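Local coordinates for pyrrolidone-carboxylate peptidase (Deinococcus radiodurans R1, PDB 5Z48), which removes N-terminal pyroglutamyl (5-oxoproline) groups from peptides as a homotetrameric cysteine exopeptidase of the C15 family, at residues 119-133 with 199-211. Residues are numbered along the deposited sequence; the frame is centred on the assembly and turned at random.
Sequences LPLRAILAAWREAEI and RAVRVAAEAITAQ. With DMS (dimethyl sulfoxide), chain H.
Trp128 and Ala200 join two helices, 121-130 and 199-211, that run in roughly opposite directions side by side on the mixed sheet of the peptidase C15 fold. The axes of these segments come within 8.8 Å, their N-to-C directions 132° apart. Trp128 CG lies beside the backbone N (chi1 -82°), and this turns the NE1 edge of the indole to the other helix. NE1 bonds to Ala200 O at 2.9 Å. Ala204 N reaches the same oxygen from the opposite face of the carbonyl plane, so two donors grip it. Ile124 CG2 sits over the centre of one indole face, 3.8 Å above the plane. Ile133 CG2 covers the rim of the other face. On the sheet side, both Trp128 and Ile124 touch Leu82 of strand 80-90. In the middle small side chains meet: Ala127 CB touches Ala207 CB at 3.8 Å, and Val203 CG1 packs against Ala127 CB and Trp128 CD1. Further along, Ile124 CD1 touches Ile208 CG1. Pro120 CG packs on Gln211 CG at 3.7 Å. At the other end, a Schellman motif closes helix 121-130. Arg199 NH1 meets a lone pair of Ala131 O at 2.9 Å, nearly straight at 170°; NH2 forms a salt bridge with Glu196. An alanine in place of Arg199 would probably leave Ala131 O without its NH1 donor and take this salt bridge from Glu196. Over one guanidinium face, Ile133 CG1 lies 3.5 Å from Arg199 NH2.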
loop_
_atom_site.group_PDB
_atom_site.type_symbol
_atom_site.label_atom_id
_atom_site.label_comp_id
_atom_site.label_asym_id
_atom_site.label_seq_id
_atom_site.Cartn_x
_atom_site.Cartn_y
_atom_site.Cartn_z
ATOM N N LEU B 119 -10.877 23.958 -13.052
ATOM C CA LEU B 119 -10.096 24.676 -12.062
ATOM C C LEU B 119 -8.665 24.884 -12.569
ATOM O O LEU B 119 -8.168 24.125 -13.406
ATOM C CB LEU B 119 -10.052 23.892 -10.740
ATOM C CG LEU B 119 -11.378 23.733 -9.994
ATOM C CD1 LEU B 119 -11.113 23.005 -8.721
ATOM C CD2 LEU B 119 -11.930 25.120 -9.717
ATOM N N PRO B 120 -7.959 25.900 -12.040
ATOM C CA PRO B 120 -6.549 26.122 -12.389
ATOM C C PRO B 120 -5.673 25.173 -11.574
ATOM O O PRO B 120 -5.174 25.515 -10.513
ATOM C CB PRO B 120 -6.346 27.597 -12.026
ATOM C CG PRO B 120 -7.326 27.842 -10.891
ATOM C CD PRO B 120 -8.521 26.992 -11.231
ATOM N N LEU B 121 -5.559 23.922 -12.072
ATOM C CA LEU B 121 -4.963 22.845 -11.270
ATOM C C LEU B 121 -3.553 23.191 -10.825
ATOM O O LEU B 121 -3.216 22.999 -9.645
ATOM C CB LEU B 121 -4.965 21.512 -12.045
ATOM C CG LEU B 121 -6.360 21.039 -12.453
ATOM C CD1 LEU B 121 -6.208 19.757 -13.311
ATOM C CD2 LEU B 121 -7.316 20.824 -11.276
ATOM N N ARG B 122 -2.693 23.641 -11.746
ATOM C CA ARG B 122 -1.297 23.868 -11.354
ATOM C C ARG B 122 -1.167 25.042 -10.390
ATOM O O ARG B 122 -0.341 24.981 -9.464
ATOM C CB ARG B 122 -0.397 24.066 -12.576
ATOM C CG ARG B 122 -0.311 22.834 -13.490
ATOM C CD ARG B 122 0.417 21.638 -12.870
ATOM N NE ARG B 122 0.192 20.408 -13.666
ATOM C CZ ARG B 122 0.613 19.205 -13.282
ATOM N NH1 ARG B 122 1.294 19.059 -12.142
ATOM N NH2 ARG B 122 0.320 18.131 -13.992
ATOM N N ALA B 123 -2.007 26.074 -10.527
ATOM C CA ALA B 123 -1.966 27.190 -9.585
ATOM C C ALA B 123 -2.361 26.742 -8.185
ATOM O O ALA B 123 -1.812 27.224 -7.186
ATOM C CB ALA B 123 -2.899 28.292 -10.058
ATOM N N ILE B 124 -3.322 25.818 -8.083
ATOM C CA ILE B 124 -3.683 25.318 -6.757
ATOM C C ILE B 124 -2.542 24.499 -6.157
ATOM O O ILE B 124 -2.200 24.673 -4.978
ATOM C CB ILE B 124 -4.982 24.496 -6.829
ATOM C CG1 ILE B 124 -6.170 25.380 -7.262
ATOM C CG2 ILE B 124 -5.280 23.833 -5.456
ATOM C CD1 ILE B 124 -7.425 24.535 -7.685
ATOM N N LEU B 125 -1.947 23.591 -6.945
ATOM C CA LEU B 125 -0.809 22.817 -6.432
ATOM C C LEU B 125 0.302 23.725 -5.948
ATOM O O LEU B 125 0.925 23.465 -4.906
ATOM C CB LEU B 125 -0.278 21.875 -7.518
ATOM C CG LEU B 125 -1.207 20.708 -7.906
ATOM C CD1 LEU B 125 -0.457 19.751 -8.821
ATOM C CD2 LEU B 125 -1.885 19.941 -6.769
ATOM N N ALA B 126 0.550 24.816 -6.671
ATOM C CA ALA B 126 1.627 25.722 -6.289
ATOM C C ALA B 126 1.275 26.464 -5.004
ATOM O O ALA B 126 2.129 26.676 -4.136
ATOM C CB ALA B 126 1.931 26.721 -7.412
ATOM N N ALA B 127 0.003 26.856 -4.866
ATOM C CA ALA B 127 -0.402 27.524 -3.630
ATOM C C ALA B 127 -0.296 26.582 -2.433
ATOM O O ALA B 127 0.159 26.982 -1.348
ATOM C CB ALA B 127 -1.835 28.058 -3.773
ATOM N N TRP B 128 -0.694 25.323 -2.628
ATOM C CA TRP B 128 -0.537 24.323 -1.576
ATOM C C TRP B 128 0.927 24.166 -1.199
ATOM O O TRP B 128 1.269 24.145 -0.018
ATOM C CB TRP B 128 -1.080 22.963 -2.037
ATOM C CG TRP B 128 -2.574 22.765 -1.916
ATOM C CD1 TRP B 128 -3.464 23.503 -1.174
ATOM C CD2 TRP B 128 -3.336 21.740 -2.554
ATOM N NE1 TRP B 128 -4.731 22.997 -1.310
ATOM C CE2 TRP B 128 -4.676 21.901 -2.140
ATOM C CE3 TRP B 128 -3.006 20.684 -3.421
ATOM C CZ2 TRP B 128 -5.710 21.064 -2.601
ATOM C CZ3 TRP B 128 -4.031 19.840 -3.845
ATOM C CH2 TRP B 128 -5.357 20.021 -3.422
ATOM N N ARG B 129 1.816 24.030 -2.193
ATOM C CA ARG B 129 3.240 23.864 -1.874
ATOM C C ARG B 129 3.800 25.072 -1.116
ATOM O O ARG B 129 4.573 24.926 -0.146
ATOM C CB ARG B 129 4.024 23.613 -3.163
ATOM C CG ARG B 129 5.504 23.254 -2.854
ATOM C CD ARG B 129 6.202 22.503 -3.985
ATOM N NE ARG B 129 5.791 21.092 -4.093
ATOM C CZ ARG B 129 6.426 20.083 -3.486
ATOM N NH1 ARG B 129 7.464 20.336 -2.726
ATOM N NH2 ARG B 129 5.994 18.833 -3.631
ATOM N N GLU B 130 3.409 26.280 -1.524
ATOM C CA GLU B 130 3.876 27.464 -0.822
ATOM C C GLU B 130 3.394 27.470 0.627
ATOM O O GLU B 130 4.121 27.922 1.517
ATOM C CB GLU B 130 3.396 28.712 -1.578
ATOM C CG GLU B 130 4.125 30.018 -1.194
ATOM C CD GLU B 130 3.533 30.705 0.032
ATOM O OE1 GLU B 130 2.342 30.449 0.350
ATOM O OE2 GLU B 130 4.262 31.512 0.680
ATOM N N ALA B 131 2.209 26.901 0.884
ATOM C CA ALA B 131 1.670 26.766 2.236
ATOM C C ALA B 131 2.148 25.509 2.957
ATOM O O ALA B 131 1.604 25.177 4.020
ATOM C CB ALA B 131 0.136 26.781 2.187
ATOM N N GLU B 132 3.141 24.804 2.389
ATOM C CA GLU B 132 3.728 23.582 2.959
ATOM C C GLU B 132 2.704 22.456 3.073
ATOM O O GLU B 132 2.802 21.619 3.975
ATOM C CB GLU B 132 4.403 23.844 4.307
ATOM C CG GLU B 132 5.520 24.887 4.189
ATOM C CD GLU B 132 6.171 25.237 5.498
ATOM O OE1 GLU B 132 6.884 26.272 5.525
ATOM O OE2 GLU B 132 5.960 24.531 6.517
ATOM N N ILE B 133 1.795 22.380 2.106
ATOM C CA ILE B 133 0.785 21.317 2.036
ATOM C C ILE B 133 1.138 20.400 0.870
ATOM O O ILE B 133 1.081 20.838 -0.293
ATOM C CB ILE B 133 -0.636 21.888 1.877
ATOM C CG1 ILE B 133 -0.977 22.726 3.115
ATOM C CG2 ILE B 133 -1.679 20.763 1.721
ATOM C CD1 ILE B 133 -2.235 23.573 2.910
ATOM N N ARG B 199 -7.567 23.957 6.214
ATOM C CA ARG B 199 -6.600 24.894 5.654
ATOM C C ARG B 199 -6.310 24.574 4.192
ATOM O O ARG B 199 -6.181 25.492 3.369
ATOM C CB ARG B 199 -5.314 24.871 6.474
ATOM C CG ARG B 199 -4.373 26.018 6.083
ATOM C CD ARG B 199 -3.214 26.120 7.052
ATOM N NE ARG B 199 -2.374 24.909 7.080
ATOM C CZ ARG B 199 -1.223 24.778 6.401
ATOM N NH1 ARG B 199 -0.744 25.773 5.646
ATOM N NH2 ARG B 199 -0.500 23.662 6.505
ATOM N N ALA B 200 -6.217 23.281 3.832
ATOM C CA ALA B 200 -5.979 22.921 2.431
ATOM C C ALA B 200 -7.126 23.378 1.547
ATOM O O ALA B 200 -6.912 23.859 0.427
ATOM C CB ALA B 200 -5.766 21.396 2.303
ATOM N N VAL B 201 -8.359 23.207 2.018
ATOM C CA VAL B 201 -9.514 23.651 1.231
ATOM C C VAL B 201 -9.494 25.171 1.088
ATOM O O VAL B 201 -9.760 25.708 -0.002
ATOM C CB VAL B 201 -10.816 23.136 1.881
ATOM C CG1 VAL B 201 -12.055 23.636 1.139
ATOM C CG2 VAL B 201 -10.791 21.605 1.877
ATOM N N ARG B 202 -9.171 25.872 2.169
ATOM C CA ARG B 202 -9.097 27.338 2.165
ATOM C C ARG B 202 -8.047 27.828 1.169
ATOM O O ARG B 202 -8.304 28.739 0.371
ATOM C CB ARG B 202 -8.756 27.847 3.565
ATOM C CG ARG B 202 -8.702 29.388 3.599
ATOM C CD ARG B 202 -8.309 29.954 4.940
ATOM N NE ARG B 202 -8.233 31.421 4.890
ATOM C CZ ARG B 202 -8.501 32.225 5.919
ATOM N NH1 ARG B 202 -8.885 31.704 7.081
ATOM N NH2 ARG B 202 -8.401 33.554 5.790
ATOM N N VAL B 203 -6.857 27.224 1.195
ATOM C CA VAL B 203 -5.785 27.625 0.282
ATOM C C VAL B 203 -6.192 27.389 -1.175
ATOM O O VAL B 203 -5.918 28.230 -2.052
ATOM C CB VAL B 203 -4.473 26.901 0.673
ATOM C CG1 VAL B 203 -3.342 27.105 -0.358
ATOM C CG2 VAL B 203 -4.005 27.444 2.004
ATOM N N ALA B 204 -6.872 26.272 -1.449
ATOM C CA ALA B 204 -7.374 26.028 -2.801
ATOM C C ALA B 204 -8.380 27.084 -3.199
ATOM O O ALA B 204 -8.324 27.591 -4.324
ATOM C CB ALA B 204 -7.976 24.618 -2.915
ATOM N N ALA B 205 -9.322 27.412 -2.287
ATOM C CA ALA B 205 -10.332 28.439 -2.580
ATOM C C ALA B 205 -9.673 29.777 -2.906
ATOM O O ALA B 205 -10.060 30.462 -3.872
ATOM C CB ALA B 205 -11.267 28.596 -1.389
ATOM N N GLU B 206 -8.647 30.144 -2.135
ATOM C CA GLU B 206 -7.962 31.416 -2.345
ATOM C C GLU B 206 -7.247 31.432 -3.691
ATOM O O GLU B 206 -7.243 32.462 -4.389
ATOM C CB GLU B 206 -6.974 31.662 -1.183
ATOM C CG GLU B 206 -7.659 31.807 0.185
ATOM C CD GLU B 206 -6.716 31.850 1.400
ATOM O OE1 GLU B 206 -5.553 31.410 1.279
ATOM O OE2 GLU B 206 -7.161 32.326 2.477
ATOM N N ALA B 207 -6.653 30.305 -4.076
ATOM C CA ALA B 207 -5.948 30.266 -5.360
ATOM C C ALA B 207 -6.934 30.353 -6.530
ATOM O O ALA B 207 -6.654 31.018 -7.537
ATOM C CB ALA B 207 -5.086 29.005 -5.491
ATOM N N ILE B 208 -8.085 29.688 -6.404
ATOM C CA ILE B 208 -9.076 29.711 -7.477
ATOM C C ILE B 208 -9.561 31.137 -7.710
ATOM O O ILE B 208 -9.628 31.623 -8.845
ATOM C CB ILE B 208 -10.255 28.780 -7.133
ATOM C CG1 ILE B 208 -9.821 27.301 -7.190
ATOM C CG2 ILE B 208 -11.409 29.056 -8.095
ATOM C CD1 ILE B 208 -10.745 26.358 -6.372
ATOM N N THR B 209 -9.893 31.834 -6.625
ATOM C CA THR B 209 -10.467 33.159 -6.832
ATOM C C THR B 209 -9.411 34.173 -7.228
ATOM O O THR B 209 -9.730 35.166 -7.897
ATOM C CB THR B 209 -11.223 33.647 -5.592
ATOM O OG1 THR B 209 -10.314 33.763 -4.488
ATOM C CG2 THR B 209 -12.364 32.661 -5.195
ATOM N N ALA B 210 -8.165 33.965 -6.809
ATOM C CA ALA B 210 -7.090 34.834 -7.258
ATOM C C ALA B 210 -6.906 34.706 -8.765
ATOM O O ALA B 210 -6.637 35.685 -9.446
ATOM C CB ALA B 210 -5.798 34.493 -6.517
ATOM N N GLN B 211 -7.082 33.495 -9.302
ATOM C CA GLN B 211 -6.876 33.306 -10.740
ATOM C C GLN B 211 -7.991 33.924 -11.554
ATOM O O GLN B 211 -7.762 34.350 -12.690
ATOM C CB GLN B 211 -6.772 31.818 -11.098
ATOM C CG GLN B 211 -5.535 31.109 -10.610
ATOM C CD GLN B 211 -4.271 31.628 -11.275
ATOM O OE1 GLN B 211 -4.230 31.823 -12.488
ATOM N NE2 GLN B 211 -3.252 31.903 -10.476
HETATM S S DMS H . -6.014 22.852 -16.121
HETATM O O DMS H . -5.391 23.446 -14.918
HETATM C C1 DMS H . -7.761 22.380 -15.987
HETATM C C2 DMS H . -5.207 21.299 -16.596
#